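Local coordinates for oxidoreductase (Listeria innocua, PDB 3E18), which is of unknown function but binds NAD and is probably a dehydrogenase of the Gfo/Idh/MocA family, at residues A[142-156]-A[231-245]. Residues are numbered along the deposited sequence; the frame is centred on the assembly and turned at random.
With GOL (glycerol), chain J.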
ATOM      1  N   THR A 142      15.118  12.379 -11.746  1.00 27.52           N
ATOM      2  CA  THR A 142      14.118  12.559 -12.791  1.00 26.97           C
ATOM      3  C   THR A 142      12.769  13.059 -12.270  1.00 30.52           C
ATOM      4  O   THR A 142      12.090  13.859 -12.936  1.00 26.64           O
ATOM      5  CB  THR A 142      13.898  11.227 -13.549  1.00 27.43           C
ATOM      6  OG1 THR A 142      15.154  10.723 -13.989  1.00 29.40           O
ATOM      7  CG2 THR A 142      13.001  11.410 -14.757  1.00 33.50           C
ATOM      8  N   ILE A 143      12.363  12.573 -11.096  1.00 24.35           N
ATOM      9  CA  ILE A 143      11.158  13.077 -10.450  1.00 22.37           C
ATOM     10  C   ILE A 143      11.530  13.811  -9.163  1.00 24.09           C
ATOM     11  O   ILE A 143      10.802  13.773  -8.175  1.00 24.18           O
ATOM     12  CB  ILE A 143      10.093  11.983 -10.229  1.00 23.75           C
ATOM     13  CG1 ILE A 143      10.659  10.777  -9.453  1.00 25.30           C
ATOM     14  CG2 ILE A 143       9.538  11.516 -11.569  1.00 23.20           C
ATOM     15  CD1 ILE A 143       9.617   9.713  -9.111  1.00 23.84           C
ATOM     16  N   GLY A 144      12.669  14.491  -9.196  1.00 29.39           N
ATOM     17  CA  GLY A 144      13.224  15.144  -8.003  1.00 27.25           C
ATOM     18  C   GLY A 144      13.830  14.100  -7.081  1.00 33.21           C
ATOM     19  O   GLY A 144      14.322  13.060  -7.539  1.00 31.02           O
ATOM     20  N   GLU A 145      13.778  14.367  -5.778  1.00 31.78           N
ATOM     21  CA  GLU A 145      14.214  13.421  -4.753  1.00 33.14           C
ATOM     22  C   GLU A 145      13.153  12.355  -4.549  1.00 32.16           C
ATOM     23  O   GLU A 145      12.045  12.657  -4.083  1.00 28.20           O
ATOM     24  CB  GLU A 145      14.471  14.160  -3.434  1.00 35.46           C
ATOM     25  CG  GLU A 145      15.560  15.210  -3.560  1.00 50.07           C
ATOM     26  CD  GLU A 145      15.955  15.832  -2.231  1.00 65.98           C
ATOM     27  OE1 GLU A 145      15.076  16.012  -1.356  1.00 69.84           O
ATOM     28  OE2 GLU A 145      17.154  16.155  -2.068  1.00 72.82           O
ATOM     29  N   MET A 146      13.486  11.118  -4.920  1.00 30.30           N
ATOM     30  CA  MET A 146      12.572   9.983  -4.792  1.00 32.98           C
ATOM     31  C   MET A 146      12.511   9.629  -3.313  1.00 31.72           C
ATOM     32  O   MET A 146      13.541   9.311  -2.718  1.00 37.54           O
ATOM     33  CB  MET A 146      13.077   8.789  -5.616  1.00 33.34           C
ATOM     34  CG  MET A 146      12.047   7.699  -5.880  1.00 33.02           C
ATOM     35  SD  MET A 146      12.675   6.383  -6.935  1.00 21.40           S
ATOM     36  CE  MET A 146      12.820   7.236  -8.498  1.00 23.57           C
ATOM     37  N   PHE A 147      11.320   9.711  -2.716  1.00 29.82           N
ATOM     38  CA  PHE A 147      11.177   9.496  -1.265  1.00 28.29           C
ATOM     39  C   PHE A 147      10.279   8.315  -0.911  1.00 26.58           C
ATOM     40  O   PHE A 147      10.183   7.929   0.246  1.00 20.29           O
ATOM     41  CB  PHE A 147      10.734  10.786  -0.531  1.00 29.70           C
ATOM     42  CG  PHE A 147       9.354  11.308  -0.932  1.00 28.43           C
ATOM     43  CD1 PHE A 147       8.190  10.757  -0.401  1.00 31.03           C
ATOM     44  CD2 PHE A 147       9.232  12.380  -1.813  1.00 30.36           C
ATOM     45  CE1 PHE A 147       6.928  11.238  -0.767  1.00 36.46           C
ATOM     46  CE2 PHE A 147       7.985  12.876  -2.171  1.00 24.60           C
ATOM     47  CZ  PHE A 147       6.829  12.298  -1.658  1.00 34.63           C
ATOM     48  N   HIS A 148       9.622   7.722  -1.904  1.00 21.56           N
ATOM     49  CA  HIS A 148       8.736   6.624  -1.621  1.00 20.30           C
ATOM     50  C   HIS A 148       8.700   5.695  -2.830  1.00 20.89           C
ATOM     51  O   HIS A 148       8.498   6.162  -3.935  1.00 23.95           O
ATOM     52  CB  HIS A 148       7.322   7.122  -1.277  1.00 23.32           C
ATOM     53  CG  HIS A 148       6.347   6.009  -1.035  1.00 27.95           C
ATOM     54  ND1 HIS A 148       6.348   5.256   0.118  1.00 26.18           N
ATOM     55  CD2 HIS A 148       5.373   5.492  -1.823  1.00 26.69           C
ATOM     56  CE1 HIS A 148       5.410   4.330   0.039  1.00 29.40           C
ATOM     57  NE2 HIS A 148       4.802   4.451  -1.129  1.00 29.44           N
ATOM     58  N   LEU A 149       8.941   4.401  -2.610  1.00 17.28           N
ATOM     59  CA  LEU A 149       8.988   3.418  -3.721  1.00 23.09           C
ATOM     60  C   LEU A 149       8.083   2.245  -3.467  1.00 22.94           C
ATOM     61  O   LEU A 149       8.076   1.686  -2.385  1.00 23.94           O
ATOM     62  CB  LEU A 149      10.418   2.879  -3.919  1.00 25.40           C
ATOM     63  CG  LEU A 149      11.545   3.853  -4.278  1.00 31.24           C
ATOM     64  CD1 LEU A 149      12.163   4.529  -3.037  1.00 29.34           C
ATOM     65  CD2 LEU A 149      12.608   3.099  -5.052  1.00 27.99           C
ATOM     66  N   GLU A 150       7.340   1.804  -4.478  1.00 24.51           N
ATOM     67  CA  GLU A 150       6.516   0.643  -4.263  1.00 21.25           C
ATOM     68  C   GLU A 150       6.893  -0.347  -5.341  1.00 26.83           C
ATOM     69  O   GLU A 150       6.846  -0.016  -6.511  1.00 23.17           O
ATOM     70  CB  GLU A 150       5.014   0.980  -4.299  1.00 27.48           C
ATOM     71  CG  GLU A 150       4.590   1.937  -3.199  1.00 24.88           C
ATOM     72  CD  GLU A 150       3.138   2.350  -3.223  1.00 28.92           C
ATOM     73  OE1 GLU A 150       2.310   1.765  -3.971  1.00 26.61           O
ATOM     74  OE2 GLU A 150       2.826   3.287  -2.461  1.00 27.13           O
ATOM     75  N   SER A 151       7.317  -1.536  -4.921  1.00 21.11           N
ATOM     76  CA  SER A 151       7.849  -2.557  -5.810  1.00 23.13           C
ATOM     77  C   SER A 151       7.015  -3.810  -5.614  1.00 21.20           C
ATOM     78  O   SER A 151       6.948  -4.347  -4.505  1.00 23.81           O
ATOM     79  CB  SER A 151       9.324  -2.781  -5.462  1.00 22.83           C
ATOM     80  OG  SER A 151       9.904  -3.841  -6.205  1.00 28.63           O
ATOM     81  N   ARG A 152       6.360  -4.286  -6.675  1.00 23.30           N
ATOM     82  CA  ARG A 152       5.376  -5.354  -6.540  1.00 24.27           C
ATOM     83  C   ARG A 152       5.595  -6.414  -7.600  1.00 26.42           C
ATOM     84  O   ARG A 152       5.766  -6.097  -8.760  1.00 24.11           O
ATOM     85  CB  ARG A 152       3.942  -4.813  -6.735  1.00 22.58           C
ATOM     86  CG  ARG A 152       3.404  -3.919  -5.620  1.00 25.92           C
ATOM     87  CD  ARG A 152       1.978  -3.437  -5.930  1.00 20.02           C
ATOM     88  NE  ARG A 152       1.414  -2.638  -4.828  1.00 31.03           N
ATOM     89  CZ  ARG A 152       1.513  -1.315  -4.705  1.00 28.51           C
ATOM     90  NH1 ARG A 152       0.968  -0.699  -3.662  1.00 30.95           N
ATOM     91  NH2 ARG A 152       2.167  -0.598  -5.608  1.00 27.90           N
ATOM     92  N   VAL A 153       5.589  -7.673  -7.197  1.00 23.82           N
ATOM     93  CA  VAL A 153       5.514  -8.756  -8.173  1.00 27.71           C
ATOM     94  C   VAL A 153       4.244  -9.543  -7.901  1.00 24.08           C
ATOM     95  O   VAL A 153       4.145 -10.261  -6.906  1.00 28.55           O
ATOM     96  CB  VAL A 153       6.783  -9.660  -8.154  1.00 28.07           C
ATOM     97  CG1 VAL A 153       6.614 -10.831  -9.121  1.00 26.35           C
ATOM     98  CG2 VAL A 153       8.025  -8.851  -8.537  1.00 27.31           C
ATOM     99  N   HIS A 154       3.273  -9.418  -8.799  1.00 28.61           N
ATOM    100  CA  HIS A 154       1.976 -10.057  -8.644  1.00 27.09           C
ATOM    101  C   HIS A 154       1.776 -11.096  -9.736  1.00 30.37           C
ATOM    102  O   HIS A 154       2.255 -10.930 -10.856  1.00 31.34           O
ATOM    103  CB  HIS A 154       0.862  -9.014  -8.783  1.00 25.54           C
ATOM    104  CG  HIS A 154       0.658  -8.158  -7.565  1.00 30.30           C
ATOM    105  ND1 HIS A 154      -0.320  -7.188  -7.506  1.00 25.91           N
ATOM    106  CD2 HIS A 154       1.273  -8.145  -6.359  1.00 26.10           C
ATOM    107  CE1 HIS A 154      -0.281  -6.596  -6.326  1.00 28.74           C
ATOM    108  NE2 HIS A 154       0.673  -7.160  -5.608  1.00 31.42           N
ATOM    109  N   GLY A 155       1.035 -12.144  -9.418  1.00 31.77           N
ATOM    110  CA  GLY A 155       0.678 -13.156 -10.418  1.00 26.82           C
ATOM    111  C   GLY A 155      -0.367 -14.067  -9.834  1.00 31.68           C
ATOM    112  O   GLY A 155      -0.721 -13.917  -8.677  1.00 30.79           O
ATOM    113  N   ALA A 156      -0.894 -15.000 -10.625  1.00 30.86           N
ATOM    114  CA  ALA A 156      -1.833 -15.963 -10.076  1.00 31.08           C
ATOM    115  C   ALA A 156      -1.458 -17.393 -10.458  1.00 35.63           C
ATOM    116  O   ALA A 156      -2.268 -18.134 -11.009  1.00 39.50           O
ATOM    117  CB  ALA A 156      -3.258 -15.631 -10.496  1.00 31.59           C
ATOM    118  N   THR A 231      -1.570 -14.878  -5.806  1.00 29.74           N
ATOM    119  CA  THR A 231      -3.021 -15.137  -5.825  1.00 31.88           C
ATOM    120  C   THR A 231      -3.769 -13.940  -6.428  1.00 30.70           C
ATOM    121  O   THR A 231      -4.931 -13.678  -6.101  1.00 33.80           O
ATOM    122  CB  THR A 231      -3.551 -15.382  -4.391  1.00 31.60           C
ATOM    123  OG1 THR A 231      -3.075 -14.338  -3.519  1.00 32.78           O
ATOM    124  CG2 THR A 231      -3.049 -16.709  -3.860  1.00 32.74           C
ATOM    125  N   ASN A 232      -3.076 -13.200  -7.292  1.00 25.26           N
ATOM    126  CA  ASN A 232      -3.581 -11.950  -7.829  1.00 24.24           C
ATOM    127  C   ASN A 232      -3.929 -12.117  -9.293  1.00 28.95           C
ATOM    128  O   ASN A 232      -3.050 -12.087 -10.153  1.00 32.24           O
ATOM    129  CB  ASN A 232      -2.523 -10.869  -7.696  1.00 25.35           C
ATOM    130  CG  ASN A 232      -2.046 -10.705  -6.281  1.00 27.69           C
ATOM    131  OD1 ASN A 232      -1.619 -11.666  -5.639  1.00 31.38           O
ATOM    132  ND2 ASN A 232      -2.109  -9.481  -5.783  1.00 26.15           N
ATOM    133  N   PHE A 233      -5.220 -12.266  -9.567  1.00 26.84           N
ATOM    134  CA  PHE A 233      -5.715 -12.482 -10.928  1.00 31.86           C
ATOM    135  C   PHE A 233      -5.688 -11.192 -11.744  1.00 31.25           C
ATOM    136  O   PHE A 233      -5.814 -11.205 -12.968  1.00 28.09           O
ATOM    137  CB  PHE A 233      -7.108 -13.109 -10.886  1.00 29.94           C
ATOM    138  CG  PHE A 233      -7.124 -14.494 -10.301  1.00 34.72           C
ATOM    139  CD1 PHE A 233      -6.861 -15.606 -11.109  1.00 33.28           C
ATOM    140  CD2 PHE A 233      -7.417 -14.694  -8.955  1.00 34.23           C
ATOM    141  CE1 PHE A 233      -6.867 -16.886 -10.578  1.00 32.45           C
ATOM    142  CE2 PHE A 233      -7.429 -15.970  -8.413  1.00 35.52           C
ATOM    143  CZ  PHE A 233      -7.150 -17.076  -9.231  1.00 38.36           C
ATOM    144  N   ILE A 234      -5.490 -10.075 -11.043  1.00 29.28           N
ATOM    145  CA  ILE A 234      -5.235  -8.790 -11.650  1.00 28.51           C
ATOM    146  C   ILE A 234      -3.979  -8.259 -10.966  1.00 30.37           C
ATOM    147  O   ILE A 234      -3.869  -8.342  -9.746  1.00 25.33           O
ATOM    148  CB  ILE A 234      -6.445  -7.825 -11.445  1.00 33.39           C
ATOM    149  CG1 ILE A 234      -7.678  -8.358 -12.189  1.00 31.01           C
ATOM    150  CG2 ILE A 234      -6.106  -6.405 -11.904  1.00 27.72           C
ATOM    151  CD1 ILE A 234      -8.994  -7.628 -11.855  1.00 26.49           C
ATOM    152  N   LYS A 235      -3.026  -7.773 -11.762  1.00 29.09           N
ATOM    153  CA  LYS A 235      -1.746  -7.315 -11.244  0.50 31.73           C
ATOM    154  C   LYS A 235      -1.751  -5.802 -11.063  1.00 31.37           C
ATOM    155  O   LYS A 235      -2.275  -5.075 -11.900  1.00 31.98           O
ATOM    156  CB  LYS A 235      -0.612  -7.722 -12.192  0.50 34.08           C
ATOM    157  CG  LYS A 235      -0.517  -9.218 -12.493  0.50 33.57           C
ATOM    158  CD  LYS A 235       0.610  -9.510 -13.488  0.50 32.89           C
ATOM    159  CE  LYS A 235       0.727 -10.995 -13.814  0.50 37.61           C
ATOM    160  NZ  LYS A 235      -0.318 -11.484 -14.765  0.50 36.24           N
ATOM    161  N   LEU A 236      -1.174  -5.335  -9.959  1.00 31.97           N
ATOM    162  CA  LEU A 236      -0.888  -3.922  -9.776  1.00 26.85           C
ATOM    163  C   LEU A 236       0.461  -3.643 -10.461  1.00 27.85           C
ATOM    164  O   LEU A 236       1.149  -4.595 -10.811  1.00 27.43           O
ATOM    165  CB  LEU A 236      -0.839  -3.568  -8.277  1.00 24.99           C
ATOM    166  CG  LEU A 236      -2.181  -3.550  -7.523  1.00 27.06           C
ATOM    167  CD1 LEU A 236      -1.974  -3.129  -6.069  1.00 22.24           C
ATOM    168  CD2 LEU A 236      -3.191  -2.621  -8.188  1.00 29.75           C
ATOM    169  N   PRO A 237       0.838  -2.357 -10.691  1.00 28.10           N
ATOM    170  CA  PRO A 237       2.124  -2.113 -11.378  1.00 27.48           C
ATOM    171  C   PRO A 237       3.369  -2.697 -10.712  1.00 29.50           C
ATOM    172  O   PRO A 237       3.435  -2.801  -9.473  1.00 29.34           O
ATOM    173  CB  PRO A 237       2.244  -0.572 -11.389  1.00 29.05           C
ATOM    174  CG  PRO A 237       1.236  -0.087 -10.452  1.00 32.88           C
ATOM    175  CD  PRO A 237       0.128  -1.088 -10.449  1.00 31.14           C
ATOM    176  N   ARG A 238       4.355  -3.032 -11.544  1.00 23.19           N
ATOM    177  CA  ARG A 238       5.657  -3.490 -11.078  1.00 22.87           C
ATOM    178  C   ARG A 238       6.316  -2.414 -10.202  1.00 24.46           C
ATOM    179  O   ARG A 238       6.823  -2.730  -9.131  1.00 24.24           O
ATOM    180  CB  ARG A 238       6.531  -3.882 -12.278  1.00 24.46           C
ATOM    181  CG  ARG A 238       7.963  -4.293 -11.960  1.00 26.19           C
ATOM    182  CD  ARG A 238       8.093  -5.605 -11.203  1.00 26.22           C
ATOM    183  NE  ARG A 238       9.471  -5.787 -10.758  1.00 24.25           N
ATOM    184  CZ  ARG A 238       9.986  -5.300  -9.632  1.00 25.11           C
ATOM    185  NH1 ARG A 238       9.244  -4.622  -8.763  1.00 26.93           N
ATOM    186  NH2 ARG A 238      11.255  -5.527  -9.361  1.00 23.56           N
ATOM    187  N   TRP A 239       6.280  -1.158 -10.645  1.00 23.30           N
ATOM    188  CA  TRP A 239       6.905  -0.041  -9.885  1.00 22.85           C
ATOM    189  C   TRP A 239       5.944   1.137  -9.800  1.00 26.00           C
ATOM    190  O   TRP A 239       5.245   1.438 -10.762  1.00 25.35           O
ATOM    191  CB  TRP A 239       8.183   0.412 -10.583  1.00 19.47           C
ATOM    192  CG  TRP A 239       9.349  -0.564 -10.452  1.00 22.00           C
ATOM    193  CD1 TRP A 239       9.763  -1.485 -11.374  1.00 25.01           C
ATOM    194  CD2 TRP A 239      10.233  -0.678  -9.344  1.00 22.16           C
ATOM    195  NE1 TRP A 239      10.858  -2.181 -10.902  1.00 22.96           N
ATOM    196  CE2 TRP A 239      11.169  -1.695  -9.657  1.00 27.26           C
ATOM    197  CE3 TRP A 239      10.339  -0.008  -8.114  1.00 23.44           C
ATOM    198  CZ2 TRP A 239      12.192  -2.067  -8.780  1.00 26.91           C
ATOM    199  CZ3 TRP A 239      11.344  -0.380  -7.239  1.00 21.76           C
ATOM    200  CH2 TRP A 239      12.259  -1.400  -7.570  1.00 23.42           C
ATOM    201  N   TYR A 240       5.894   1.794  -8.645  1.00 23.70           N
ATOM    202  CA  TYR A 240       5.148   3.029  -8.504  1.00 21.88           C
ATOM    203  C   TYR A 240       5.992   3.854  -7.555  1.00 21.11           C
ATOM    204  O   TYR A 240       6.205   3.464  -6.411  1.00 20.93           O
ATOM    205  CB  TYR A 240       3.744   2.787  -7.937  1.00 24.68           C
ATOM    206  CG  TYR A 240       2.925   4.060  -7.696  1.00 28.13           C
ATOM    207  CD1 TYR A 240       2.256   4.708  -8.747  1.00 29.35           C
ATOM    208  CD2 TYR A 240       2.826   4.609  -6.417  1.00 25.61           C
ATOM    209  CE1 TYR A 240       1.505   5.873  -8.520  1.00 27.89           C
ATOM    210  CE2 TYR A 240       2.076   5.768  -6.179  1.00 28.67           C
ATOM    211  CZ  TYR A 240       1.428   6.398  -7.232  1.00 24.03           C
ATOM    212  OH  TYR A 240       0.688   7.536  -6.982  1.00 21.68           O
ATOM    213  N   VAL A 241       6.511   4.965  -8.051  1.00 23.07           N
ATOM    214  CA  VAL A 241       7.514   5.722  -7.285  1.00 19.67           C
ATOM    215  C   VAL A 241       7.144   7.190  -7.180  1.00 23.88           C
ATOM    216  O   VAL A 241       6.607   7.757  -8.105  1.00 26.18           O
ATOM    217  CB  VAL A 241       8.957   5.538  -7.872  1.00 26.00           C
ATOM    218  CG1 VAL A 241       9.456   4.081  -7.685  1.00 25.80           C
ATOM    219  CG2 VAL A 241       9.023   5.924  -9.362  1.00 26.09           C
ATOM    220  N   LYS A 242       7.461   7.817  -6.047  1.00 22.24           N
ATOM    221  CA  LYS A 242       7.043   9.179  -5.800  1.00 25.97           C
ATOM    222  C   LYS A 242       8.241   9.997  -5.399  1.00 27.10           C
ATOM    223  O   LYS A 242       9.066   9.536  -4.616  1.00 21.12           O
ATOM    224  CB  LYS A 242       6.024   9.231  -4.650  1.00 28.59           C
ATOM    225  CG  LYS A 242       4.669   8.590  -4.958  1.00 24.16           C
ATOM    226  CD  LYS A 242       3.712   8.721  -3.759  1.00 24.41           C
ATOM    227  CE  LYS A 242       3.133  10.130  -3.664  1.00 26.07           C
ATOM    228  NZ  LYS A 242       2.563  10.347  -2.301  1.00 38.02           N
ATOM    229  N   GLY A 243       8.322  11.210  -5.934  1.00 27.80           N
ATOM    230  CA  GLY A 243       9.389  12.138  -5.624  1.00 23.77           C
ATOM    231  C   GLY A 243       8.849  13.530  -5.429  1.00 31.79           C
ATOM    232  O   GLY A 243       7.672  13.777  -5.683  1.00 28.57           O
ATOM    233  N   THR A 244       9.707  14.439  -4.970  1.00 27.87           N
ATOM    234  CA  THR A 244       9.341  15.844  -4.752  1.00 30.89           C
ATOM    235  C   THR A 244       8.893  16.583  -6.032  1.00 30.97           C
ATOM    236  O   THR A 244       8.227  17.611  -5.962  1.00 28.69           O
ATOM    237  CB  THR A 244      10.504  16.613  -4.108  1.00 31.91           C
ATOM    238  OG1 THR A 244      11.669  16.478  -4.933  1.00 32.01           O
ATOM    239  CG2 THR A 244      10.809  16.059  -2.733  1.00 34.02           C
ATOM    240  N   GLU A 245       9.245  16.039  -7.199  1.00 30.64           N
ATOM    241  CA  GLU A 245       8.943  16.667  -8.477  1.00 27.19           C
ATOM    242  C   GLU A 245       8.387  15.651  -9.467  1.00 28.00           C
ATOM    243  O   GLU A 245       8.817  15.604 -10.609  1.00 27.92           O
ATOM    244  CB  GLU A 245      10.206  17.308  -9.070  1.00 23.44           C
ATOM    245  CG  GLU A 245      10.897  18.374  -8.174  1.00 31.98           C
ATOM    246  CD  GLU A 245      10.097  19.678  -8.029  1.00 51.91           C
ATOM    247  OE1 GLU A 245       9.138  19.916  -8.803  1.00 56.28           O
ATOM    248  OE2 GLU A 245      10.443  20.485  -7.130  1.00 62.72           O
TER
HETATM  249  C1  GOL J 365       4.919  -7.195 -13.146  1.00 50.98           C
HETATM  250  O1  GOL J 365       4.214  -7.943 -14.113  1.00 54.41           O
HETATM  251  C2  GOL J 365       4.579  -7.697 -11.741  1.00 50.48           C
HETATM  252  O2  GOL J 365       4.563  -9.106 -11.712  1.00 47.14           O
HETATM  253  C3  GOL J 365       3.209  -7.189 -11.312  1.00 50.32           C
HETATM  254  O3  GOL J 365       3.273  -6.467 -10.098  1.00 35.99           O
HETATM  255  O   HOH W   1       4.357  -1.004  -7.516  1.00 21.03           O
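Lys242 and His148 form a hydrogen-bonded antiparallel pair, Lys242 N reaching His148 O at 2.9 Å; Glu150 and Tyr240 form the next such pair, and Arg152 N then gives a bond to Arg238 O. Toward Gly243, Phe147 and His148 both face Lys242, a classic beta bulge: Lys242 O takes a bond from Phe147 N and a weak one from His148 N. Gly243 suits this end because a side chain would run into Ile143 O; its CA lies 3.9 Å from Met146 CA.

On the face carrying Met146, Leu149, Ser151, Val241 and Trp239 the packing is mostly apolar. The branched Val241 offers CB to Met146 SD and CG1 to Leu149 CG (4.0 Å), while Ser151 is small enough to lay CB over the six-membered ring of Trp239. With its OG anti to the backbone N (chi1 175°), Ser151 accepts a bond from Arg238 NH1 at 2.8 Å, OG lying in the guanidinium plane; Asp130 takes both Arg238 NE and Trp239 NE1. These strands are neighbours in the large mixed sheet of the C-terminal domain of the Gfo/Idh/MocA fold, and helices 129-140 and 173-188 cover this face.

The other face is polar and turns to the second subunit, Tyr240 OH hydrogen-bonding Ile234 O of that subunit. Glu150 joins His148 and Arg152 of its own strand: OE2 receives His148 NE2 through its anti lone pair, while His148 ND1 is hydrogen-bonded to Thr223 OG1, and OE1 forms a salt bridge with Arg152, whose NH1 and NH2 both grip it end-on. A water links Arg152 NH2 to Glu150 O and Pro237 O.

Past the regular pairing, a histidine side chain replaces backbone as acceptor: Leu236 N points at His154 ND1 (3.2 Å, 174°), 29° out of the ring plane. Asn232 ND2, hydrogen-bonded to Tyr240 OH of the second subunit, sits over the centre of one His154 face, Arg152 CB toward the rim of the opposite one; His154 NE2 is hydrogen-bonded to Glu227 OE2. Ala156 CB makes a CH-pi contact with the Phe233 face.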